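Local coordinates for protein putative cytochrome P450 120 (Synechocystis sp., PDB 2VE3) that binds heme and retinoic acid and probably acts as a cytochrome P450 monooxygenase, at residues A[122-127]-A[397-402]; A[127-132]-A[289-294]; A[261-266]-A[402-407]. One frame throughout, in Å; residues are numbered along the deposited sequence.

Contact 1 (A[122-127]-A[397-402]). With HEM (protoporphyrin IX containing Fe), chain C.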
loop_
_atom_site.group_PDB
_atom_site.type_symbol
_atom_site.label_atom_id
_atom_site.label_comp_id
_atom_site.label_asym_id
_atom_site.label_seq_id
_atom_site.Cartn_x
_atom_site.Cartn_y
_atom_site.Cartn_z
ATOM N N PRO A 122 4.283 11.783 18.346
ATOM C CA PRO A 122 3.516 11.822 19.598
ATOM C C PRO A 122 2.052 11.362 19.453
ATOM O O PRO A 122 1.598 10.531 20.243
ATOM C CB PRO A 122 3.582 13.301 20.002
ATOM C CG PRO A 122 4.845 13.791 19.398
ATOM C CD PRO A 122 4.971 13.069 18.097
ATOM N N LYS A 123 1.334 11.886 18.457
ATOM C CA LYS A 123 -0.062 11.496 18.227
ATOM C C LYS A 123 -0.150 10.064 17.742
ATOM O O LYS A 123 -1.079 9.341 18.111
ATOM C CB LYS A 123 -0.774 12.404 17.208
ATOM C CG LYS A 123 -1.177 13.803 17.691
ATOM C CD LYS A 123 0.022 14.734 17.644
ATOM C CE LYS A 123 0.792 14.562 16.336
ATOM N NZ LYS A 123 2.252 14.568 16.557
ATOM N N MET A 124 0.808 9.670 16.902
ATOM C CA MET A 124 0.843 8.308 16.367
ATOM C C MET A 124 1.073 7.287 17.469
ATOM O O MET A 124 0.382 6.291 17.529
ATOM C CB MET A 124 1.906 8.136 15.279
ATOM C CG MET A 124 1.843 6.747 14.629
ATOM S SD MET A 124 3.199 6.369 13.515
ATOM C CE MET A 124 2.905 7.538 12.189
ATOM N N ASP A 125 2.046 7.556 18.331
ATOM C CA ASP A 125 2.365 6.681 19.454
ATOM C C ASP A 125 1.230 6.632 20.483
ATOM O O ASP A 125 0.990 5.596 21.098
ATOM C CB ASP A 125 3.677 7.125 20.107
ATOM C CG ASP A 125 4.171 6.149 21.169
ATOM O OD1 ASP A 125 4.030 4.919 20.981
ATOM O OD2 ASP A 125 4.717 6.615 22.188
ATOM N N GLY A 126 0.544 7.762 20.659
ATOM C CA GLY A 126 -0.612 7.847 21.544
ATOM C C GLY A 126 -1.784 7.017 21.040
ATOM O O GLY A 126 -2.463 6.358 21.829
ATOM N N ILE A 127 -2.025 7.048 19.728
ATOM C CA ILE A 127 -3.077 6.211 19.130
ATOM C C ILE A 127 -2.674 4.737 19.239
ATOM O O ILE A 127 -3.489 3.886 19.608
ATOM C CB ILE A 127 -3.383 6.587 17.645
ATOM C CG1 ILE A 127 -4.023 7.976 17.556
ATOM C CG2 ILE A 127 -4.317 5.557 16.995
ATOM C CD1 ILE A 127 -3.773 8.707 16.229
ATOM N N ALA A 397 4.755 5.212 5.881
ATOM C CA ALA A 397 4.544 3.778 6.063
ATOM C C ALA A 397 5.593 3.167 6.987
ATOM O O ALA A 397 5.237 2.418 7.903
ATOM C CB ALA A 397 4.565 3.069 4.736
ATOM N N ARG A 398 6.879 3.473 6.727
ATOM C CA ARG A 398 7.998 2.874 7.479
ATOM C C ARG A 398 8.008 3.343 8.912
ATOM O O ARG A 398 8.287 2.546 9.816
ATOM C CB ARG A 398 9.362 3.157 6.834
ATOM C CG ARG A 398 9.690 2.228 5.693
ATOM C CD ARG A 398 10.903 2.705 4.903
ATOM N NE ARG A 398 11.327 1.674 3.967
ATOM C CZ ARG A 398 11.858 1.894 2.771
ATOM N NH1 ARG A 398 12.036 3.136 2.326
ATOM N NH2 ARG A 398 12.203 0.862 2.010
ATOM N N LEU A 399 7.710 4.637 9.105
ATOM C CA LEU A 399 7.497 5.207 10.431
ATOM C C LEU A 399 6.455 4.430 11.242
ATOM O O LEU A 399 6.746 3.996 12.358
ATOM C CB LEU A 399 7.055 6.676 10.338
ATOM C CG LEU A 399 6.812 7.370 11.680
ATOM C CD1 LEU A 399 8.133 7.640 12.373
ATOM C CD2 LEU A 399 6.052 8.671 11.481
ATOM N N GLU A 400 5.259 4.254 10.675
ATOM C CA GLU A 400 4.168 3.598 11.397
ATOM C C GLU A 400 4.457 2.117 11.659
ATOM O O GLU A 400 4.110 1.600 12.710
ATOM C CB GLU A 400 2.825 3.765 10.667
ATOM C CG GLU A 400 1.623 3.347 11.518
ATOM C CD GLU A 400 0.265 3.615 10.892
ATOM O OE1 GLU A 400 0.122 4.555 10.069
ATOM O OE2 GLU A 400 -0.684 2.886 11.264
ATOM N N MET A 401 5.090 1.448 10.704
ATOM C CA MET A 401 5.493 0.055 10.867
ATOM C C MET A 401 6.519 -0.078 11.997
ATOM O O MET A 401 6.425 -0.974 12.840
ATOM C CB MET A 401 6.065 -0.479 9.555
ATOM C CG MET A 401 5.028 -0.752 8.471
ATOM S SD MET A 401 5.727 -1.521 6.998
ATOM C CE MET A 401 6.363 -0.089 6.121
ATOM N N LYS A 402 7.494 0.829 12.024
ATOM C CA LYS A 402 8.574 0.757 13.014
ATOM C C LYS A 402 8.066 1.055 14.414
ATOM O O LYS A 402 8.317 0.294 15.325
ATOM C CB LYS A 402 9.721 1.689 12.645
ATOM C CG LYS A 402 11.080 1.058 12.827
ATOM C CD LYS A 402 12.199 2.080 12.865
ATOM C CE LYS A 402 12.705 2.429 11.487
ATOM N NZ LYS A 402 14.176 2.739 11.517
HETATM C CHA HEM C . 2.296 4.824 -5.021
HETATM C CHB HEM C . 3.088 0.829 -2.366
HETATM C CHC HEM C . 1.965 3.274 1.687
HETATM C CHD HEM C . 0.640 7.074 -0.973
HETATM C C1A HEM C . 2.633 3.521 -4.678
HETATM C C2A HEM C . 3.069 2.458 -5.565
HETATM C C3A HEM C . 3.302 1.362 -4.816
HETATM C C4A HEM C . 2.996 1.690 -3.446
HETATM C CMA HEM C . 3.777 -0.024 -5.288
HETATM C CAA HEM C . 3.284 2.601 -7.091
HETATM C CBA HEM C . 2.052 2.210 -7.902
HETATM C CGA HEM C . 2.334 2.560 -9.348
HETATM O O1A HEM C . 3.284 1.952 -9.923
HETATM O O2A HEM C . 1.617 3.434 -9.918
HETATM C C1B HEM C . 2.895 1.153 -1.036
HETATM C C2B HEM C . 3.167 0.301 0.113
HETATM C C3B HEM C . 2.863 0.984 1.236
HETATM C C4B HEM C . 2.385 2.278 0.826
HETATM C CMB HEM C . 3.726 -1.136 0.014
HETATM C CAB HEM C . 2.947 0.530 2.730
HETATM C CBB HEM C . 3.908 -0.278 3.206
HETATM C C1C HEM C . 1.551 4.540 1.345
HETATM C C2C HEM C . 1.202 5.608 2.260
HETATM C C3C HEM C . 0.834 6.669 1.529
HETATM C C4C HEM C . 0.926 6.284 0.120
HETATM C CMC HEM C . 1.292 5.523 3.809
HETATM C CAC HEM C . 0.409 8.073 2.049
HETATM C CBC HEM C . -0.763 8.322 2.642
HETATM C C1D HEM C . 0.878 6.788 -2.302
HETATM C C2D HEM C . 0.439 7.615 -3.395
HETATM C C3D HEM C . 0.943 6.918 -4.664
HETATM C C4D HEM C . 1.666 5.748 -4.203
HETATM C CMD HEM C . -0.383 8.926 -3.295
HETATM C CAD HEM C . 0.755 7.365 -6.132
HETATM C CBD HEM C . 2.085 7.925 -6.631
HETATM C CGD HEM C . 1.956 8.411 -8.054
HETATM O O1D HEM C . 2.889 9.122 -8.505
HETATM O O2D HEM C . 0.941 8.109 -8.751
HETATM N NA HEM C . 2.600 3.015 -3.400
HETATM N NB HEM C . 2.401 2.349 -0.564
HETATM N NC HEM C . 1.363 4.977 0.045
HETATM N ND HEM C . 1.608 5.708 -2.807
HETATM FE FE HEM C . 2.266 4.102 -1.608
#

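Contact 2 (A[127-132]-A[289-294])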
loop_
_atom_site.group_PDB
_atom_site.type_symbol
_atom_site.label_atom_id
_atom_site.label_comp_id
_atom_site.label_asym_id
_atom_site.label_seq_id
_atom_site.Cartn_x
_atom_site.Cartn_y
_atom_site.Cartn_z
ATOM N N ILE A 127 -2.025 7.048 19.728
ATOM C CA ILE A 127 -3.077 6.211 19.130
ATOM C C ILE A 127 -2.674 4.737 19.239
ATOM O O ILE A 127 -3.489 3.886 19.608
ATOM C CB ILE A 127 -3.383 6.587 17.645
ATOM C CG1 ILE A 127 -4.023 7.976 17.556
ATOM C CG2 ILE A 127 -4.317 5.557 16.995
ATOM C CD1 ILE A 127 -3.773 8.707 16.229
ATOM N N VAL A 128 -1.400 4.455 18.943
ATOM C CA VAL A 128 -0.881 3.070 18.943
ATOM C C VAL A 128 -0.977 2.369 20.323
ATOM O O VAL A 128 -1.582 1.297 20.439
ATOM C CB VAL A 128 0.513 2.976 18.269
ATOM C CG1 VAL A 128 1.171 1.646 18.538
ATOM C CG2 VAL A 128 0.354 3.145 16.764
ATOM N N GLN A 129 -0.420 3.009 21.352
ATOM C CA GLN A 129 -0.478 2.519 22.734
ATOM C C GLN A 129 -1.895 2.365 23.267
ATOM O O GLN A 129 -2.182 1.425 24.012
ATOM C CB GLN A 129 0.285 3.453 23.671
ATOM C CG GLN A 129 1.759 3.587 23.383
ATOM C CD GLN A 129 2.552 2.373 23.804
ATOM O OE1 GLN A 129 2.393 1.291 23.242
ATOM N NE2 GLN A 129 3.428 2.549 24.788
ATOM N N GLY A 130 -2.776 3.296 22.904
ATOM C CA GLY A 130 -4.180 3.205 23.284
ATOM C C GLY A 130 -4.793 1.882 22.863
ATOM O O GLY A 130 -5.478 1.236 23.650
ATOM N N TYR A 131 -4.545 1.474 21.621
ATOM C CA TYR A 131 -5.096 0.222 21.096
ATOM C C TYR A 131 -4.471 -1.011 21.726
ATOM O O TYR A 131 -5.179 -1.966 22.010
ATOM C CB TYR A 131 -4.960 0.147 19.573
ATOM C CG TYR A 131 -6.070 0.850 18.837
ATOM C CD1 TYR A 131 -5.939 2.188 18.463
ATOM C CD2 TYR A 131 -7.263 0.190 18.530
ATOM C CE1 TYR A 131 -6.948 2.841 17.800
ATOM C CE2 TYR A 131 -8.282 0.848 17.864
ATOM C CZ TYR A 131 -8.110 2.175 17.507
ATOM O OH TYR A 131 -9.101 2.847 16.842
ATOM N N LEU A 132 -3.154 -0.987 21.935
ATOM C CA LEU A 132 -2.437 -2.108 22.553
ATOM C C LEU A 132 -2.974 -2.416 23.947
ATOM O O LEU A 132 -3.170 -3.582 24.306
ATOM C CB LEU A 132 -0.927 -1.829 22.605
ATOM C CG LEU A 132 -0.188 -1.863 21.265
ATOM C CD1 LEU A 132 1.200 -1.273 21.374
ATOM C CD2 LEU A 132 -0.133 -3.279 20.709
ATOM N N LEU A 289 14.118 2.228 26.120
ATOM C CA LEU A 289 12.756 2.745 25.995
ATOM C C LEU A 289 12.161 2.922 27.391
ATOM O O LEU A 289 12.756 2.503 28.396
ATOM C CB LEU A 289 11.875 1.793 25.170
ATOM C CG LEU A 289 12.235 1.518 23.703
ATOM C CD1 LEU A 289 11.594 0.237 23.214
ATOM C CD2 LEU A 289 11.837 2.681 22.816
ATOM N N SER A 290 10.996 3.562 27.446
ATOM C CA SER A 290 10.171 3.622 28.650
ATOM C C SER A 290 8.781 3.846 28.092
ATOM O O SER A 290 8.217 2.968 27.425
ATOM C CB SER A 290 10.589 4.788 29.552
ATOM O OG SER A 290 11.968 4.731 29.879
ATOM N N GLN A 291 8.232 5.026 28.356
ATOM C CA GLN A 291 7.318 5.630 27.401
ATOM C C GLN A 291 8.131 6.574 26.518
ATOM O O GLN A 291 7.744 6.866 25.383
ATOM C CB GLN A 291 6.136 6.323 28.086
ATOM C CG GLN A 291 4.809 5.581 27.887
ATOM C CD GLN A 291 4.882 4.100 28.257
ATOM O OE1 GLN A 291 4.799 3.735 29.430
ATOM N NE2 GLN A 291 5.025 3.244 27.250
ATOM N N GLU A 292 9.271 7.017 27.051
ATOM C CA GLU A 292 10.240 7.828 26.314
ATOM C C GLU A 292 10.691 7.127 25.030
ATOM O O GLU A 292 11.510 6.199 25.061
ATOM C CB GLU A 292 11.441 8.155 27.199
ATOM N N LEU A 293 10.125 7.580 23.909
ATOM C CA LEU A 293 10.456 7.071 22.580
ATOM C C LEU A 293 10.411 8.225 21.567
ATOM O O LEU A 293 9.338 8.773 21.291
ATOM C CB LEU A 293 9.481 5.952 22.175
ATOM C CG LEU A 293 9.751 5.114 20.914
ATOM C CD1 LEU A 293 8.810 3.919 20.840
ATOM C CD2 LEU A 293 9.660 5.937 19.634
ATOM N N THR A 294 11.574 8.581 21.024
ATOM C CA THR A 294 11.692 9.674 20.051
ATOM C C THR A 294 11.949 9.179 18.635
ATOM O O THR A 294 12.222 8.005 18.418
ATOM C CB THR A 294 12.833 10.650 20.419
ATOM O OG1 THR A 294 13.860 9.943 21.122
ATOM C CG2 THR A 294 12.313 11.788 21.285
#

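Contact 3 (A[261-266]-A[402-407])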
loop_
_atom_site.group_PDB
_atom_site.type_symbol
_atom_site.label_atom_id
_atom_site.label_comp_id
_atom_site.label_asym_id
_atom_site.label_seq_id
_atom_site.Cartn_x
_atom_site.Cartn_y
_atom_site.Cartn_z
ATOM N N SER A 261 -2.583 -4.016 5.722
ATOM C CA SER A 261 -1.884 -5.189 5.201
ATOM C C SER A 261 -0.466 -5.381 5.813
ATOM O O SER A 261 -0.162 -6.458 6.342
ATOM C CB SER A 261 -1.853 -5.149 3.672
ATOM O OG SER A 261 -1.261 -6.317 3.148
ATOM N N ALA A 262 0.376 -4.343 5.771
ATOM C CA ALA A 262 1.749 -4.464 6.270
ATOM C C ALA A 262 1.781 -4.924 7.734
ATOM O O ALA A 262 2.582 -5.786 8.094
ATOM C CB ALA A 262 2.533 -3.162 6.080
ATOM N N LEU A 263 0.893 -4.365 8.560
ATOM C CA LEU A 263 0.894 -4.672 10.005
ATOM C C LEU A 263 0.255 -6.001 10.355
ATOM O O LEU A 263 0.691 -6.616 11.320
ATOM C CB LEU A 263 0.245 -3.563 10.840
ATOM C CG LEU A 263 0.691 -2.108 10.673
ATOM C CD1 LEU A 263 -0.071 -1.270 11.691
ATOM C CD2 LEU A 263 2.208 -1.902 10.804
ATOM N N SER A 264 -0.792 -6.427 9.627
ATOM C CA SER A 264 -1.290 -7.800 9.782
ATOM C C SER A 264 -0.213 -8.792 9.356
ATOM O O SER A 264 -0.039 -9.821 10.016
ATOM C CB SER A 264 -2.593 -8.087 9.020
ATOM O OG SER A 264 -2.522 -7.678 7.667
ATOM N N SER A 265 0.497 -8.478 8.269
ATOM C CA SER A 265 1.630 -9.304 7.818
ATOM C C SER A 265 2.704 -9.421 8.887
ATOM O O SER A 265 3.175 -10.516 9.140
ATOM C CB SER A 265 2.240 -8.782 6.523
ATOM O OG SER A 265 1.270 -8.792 5.487
ATOM N N PHE A 266 3.079 -8.295 9.500
ATOM C CA PHE A 266 4.074 -8.274 10.589
ATOM C C PHE A 266 3.596 -9.081 11.794
ATOM O O PHE A 266 4.380 -9.778 12.458
ATOM C CB PHE A 266 4.378 -6.828 11.026
ATOM C CG PHE A 266 5.308 -6.731 12.209
ATOM C CD1 PHE A 266 6.691 -6.675 12.021
ATOM C CD2 PHE A 266 4.803 -6.722 13.510
ATOM C CE1 PHE A 266 7.552 -6.609 13.106
ATOM C CE2 PHE A 266 5.672 -6.670 14.619
ATOM C CZ PHE A 266 7.047 -6.607 14.401
ATOM N N LYS A 402 7.494 0.829 12.024
ATOM C CA LYS A 402 8.574 0.757 13.014
ATOM C C LYS A 402 8.066 1.055 14.414
ATOM O O LYS A 402 8.317 0.294 15.325
ATOM C CB LYS A 402 9.721 1.689 12.645
ATOM C CG LYS A 402 11.080 1.058 12.827
ATOM C CD LYS A 402 12.199 2.080 12.865
ATOM C CE LYS A 402 12.705 2.429 11.487
ATOM N NZ LYS A 402 14.176 2.739 11.517
ATOM N N LEU A 403 7.329 2.148 14.581
ATOM C CA LEU A 403 6.702 2.456 15.878
ATOM C C LEU A 403 5.825 1.319 16.396
ATOM O O LEU A 403 5.964 0.924 17.547
ATOM C CB LEU A 403 5.908 3.768 15.813
ATOM C CG LEU A 403 5.301 4.461 17.047
ATOM C CD1 LEU A 403 6.160 4.408 18.304
ATOM C CD2 LEU A 403 5.024 5.901 16.702
ATOM N N PHE A 404 4.937 0.797 15.547
ATOM C CA PHE A 404 4.025 -0.284 15.949
ATOM C C PHE A 404 4.787 -1.551 16.342
ATOM O O PHE A 404 4.494 -2.173 17.355
ATOM C CB PHE A 404 3.041 -0.627 14.824
ATOM C CG PHE A 404 2.137 -1.775 15.147
ATOM C CD1 PHE A 404 0.937 -1.562 15.811
ATOM C CD2 PHE A 404 2.483 -3.071 14.795
ATOM C CE1 PHE A 404 0.085 -2.631 16.116
ATOM C CE2 PHE A 404 1.644 -4.147 15.091
ATOM C CZ PHE A 404 0.439 -3.925 15.750
ATOM N N ALA A 405 5.742 -1.928 15.502
ATOM C CA ALA A 405 6.579 -3.083 15.736
ATOM C C ALA A 405 7.255 -2.942 17.098
ATOM O O ALA A 405 7.296 -3.905 17.879
ATOM C CB ALA A 405 7.617 -3.198 14.634
ATOM N N THR A 406 7.738 -1.731 17.375
ATOM C CA THR A 406 8.483 -1.427 18.588
ATOM C C THR A 406 7.607 -1.521 19.830
ATOM O O THR A 406 7.929 -2.243 20.760
ATOM C CB THR A 406 9.193 -0.039 18.486
ATOM O OG1 THR A 406 10.232 -0.099 17.501
ATOM C CG2 THR A 406 9.804 0.376 19.824
ATOM N N ARG A 407 6.494 -0.801 19.838
ATOM C CA ARG A 407 5.581 -0.832 20.988
ATOM C C ARG A 407 4.945 -2.189 21.254
ATOM O O ARG A 407 4.690 -2.537 22.411
ATOM C CB ARG A 407 4.501 0.231 20.856
ATOM C CG ARG A 407 5.014 1.640 20.982
ATOM C CD ARG A 407 5.727 1.864 22.298
ATOM N NE ARG A 407 5.783 3.286 22.605
ATOM C CZ ARG A 407 6.534 3.839 23.552
ATOM N NH1 ARG A 407 7.338 3.088 24.297
ATOM N NH2 ARG A 407 6.489 5.161 23.732
#

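Contact 1 (A[122-127]-A[397-402])
Met124 meets Leu399 and Glu400 through a side chain that runs nearly straight out from helix 121-137: CG stands opposite the backbone N (chi1 -174°), the next bond is also extended, and only the last one bends (chi3 -67°). The straight part carries SD across to the backbone of the second helix, and the final bend swings the terminal methyl aside toward Leu399. SD rests 3.6 Å from Glu400 CA and 3.9 Å from Glu400 CB, so the sulfur packs against the root of that side chain and not against its carboxylate. The methyl takes the other neighbour, with Met124 CE only 3.4 Å from Leu399 CD2, a tight approach for two methyl carbons. Leu399 contributes this one branch, CD2, and the two chains cross at a slant. The evidence that Met124 carries the contact is its share of the burial: of the 141 Å² hidden between the two segments, 79 Å² belongs to it. The backbones stay well apart, their nearest pair being Met124 CA and Glu400 CA at 7.6 Å. In P450 nomenclature these are helices D and L, members of the four-helix bundle beside the heme, and segment 397-402 turns one side to helix 121-137 and another to the heme. On its heme side, Ala397 CB lies 3.6 Å from the vinyl carbon CAB of the heme, while Met401 CE reaches CBB of the same vinyl group at 3.8 Å. Met401 also packs on Leu259, Ala262 and Leu263 of helix 241-272. Glu400, with its chain extended beyond CG, runs on from the sulfur to touch Thr151 and Val154 of helix 143-159.

Contact 2 (A[127-132]-A[289-294])
Gln129 and Gln291 face each other with their side-chain amides, the two nitrogens NE2 and NE2 lying 3.0 Å apart. Both are donors as modelled, so the pair is not a hydrogen bond; no attraction can be read from the approach, and at least one amide setting is doubtful. Gln129 OE1 accepts a bond from Gln411 NE2, consistent with the modelled orientation of Gln129; the setting of the Gln291 amide is doubtful. The two amide planes are turned 49° from each other, and the chains cross without lying alongside. CB and CG of Gln129 lead out toward the loop, and the bend at chi2 (-74°) then turns the amide along the helix, in the direction of Leu132. The firmer part of the contact is on the Gln129 side, where the side chain also leans on Arg407 and its oxygen is held by Gln411. The Gln291 side is loose: the residue is exposed, and its side chain meets the helical segment only through the amide end. Just 60 Å² is buried in all. The backbone also ties the loop down, Gln291 O accepting from Arg407 NH2, and Leu293 packs on the same arginine. The contact thus sits at the surface, between helix 121-137 and the loop joining helices 274-285 and 295-298, with Arg407 of helix 394-411 meeting both sides and Gln411 holding Gln129.

Contact 3 (A[261-266]-A[402-407])
Segments 261-266 and 402-407, of helices 241-272 and 394-411, run roughly parallel, their axes 29° apart and 10.9 Å from each other at closest approach. The nearest CA pairs are Leu263 with Phe404 and Phe266 with Ala405, the latter at 7.7 Å, a spacing that side chains must bridge. In the P450 fold these segments belong to the long central helix and to the helix that follows the loop of the probable heme ligand Cys391, two helices that pack in its core. Leu263 sets CD1 over one face of the Phe404 ring, toward its rim, 4.1 Å from Phe404 CG, while its other methyl, CD2, comes to 4.2 Å from Phe404 CD2. The same ring meets Phe266 at its edge, near its own plane, where Phe404 CE2 and Phe266 CD2 are a looser 4.4 Å apart. With CG opposite the backbone N (chi1 176°), Phe266 sends its ring out across the interface to the backbone turn at Ala405. The far end of that ring fits closely there: Phe266 CZ is 3.5 Å from Ala405 CB, and Phe266 CE2 lies 3.9 Å from Ala405 CA. Phe266 also touches Leu308 of helix 302-314. With an alanine in place of Phe266, the Ala405 methyl and the edge of Phe404 would probably lose their neighbour, opening a gap between the two helices. All four touching residues are buried, and 218 Å² is covered between the segments. The contacts across the interface are all apolar, which suggests that the fit of ring and methyl surfaces, not directional bonds, holds these two segments together.

How the contacts relate
Helix 394-411 joins contact 1 to contact 3, whose centres are 9 Å apart, and helix 121-137 joins contact 1 to contact 2, again 9 Å away. Contacts 2 and 3 share no residue and are 13 Å apart, yet Arg407 connects all three: its NH2 makes a salt bridge to Asp125 OD2 at 2.8 Å and reaches Gln291 O at 2.7 Å. Apolar links run alongside, with Met124 SD 3.7 Å from Leu403 CD2 and Met401 SD 3.7 Å from Ala262 CB. Contact 1 reaches the heme, and its Glu400 side chain is about 13 Å from the bound retinoic acid; in contact 3 the side chain of Leu263 stays about 8 Å from the heme; contact 2 is at the surface, away from the cofactor.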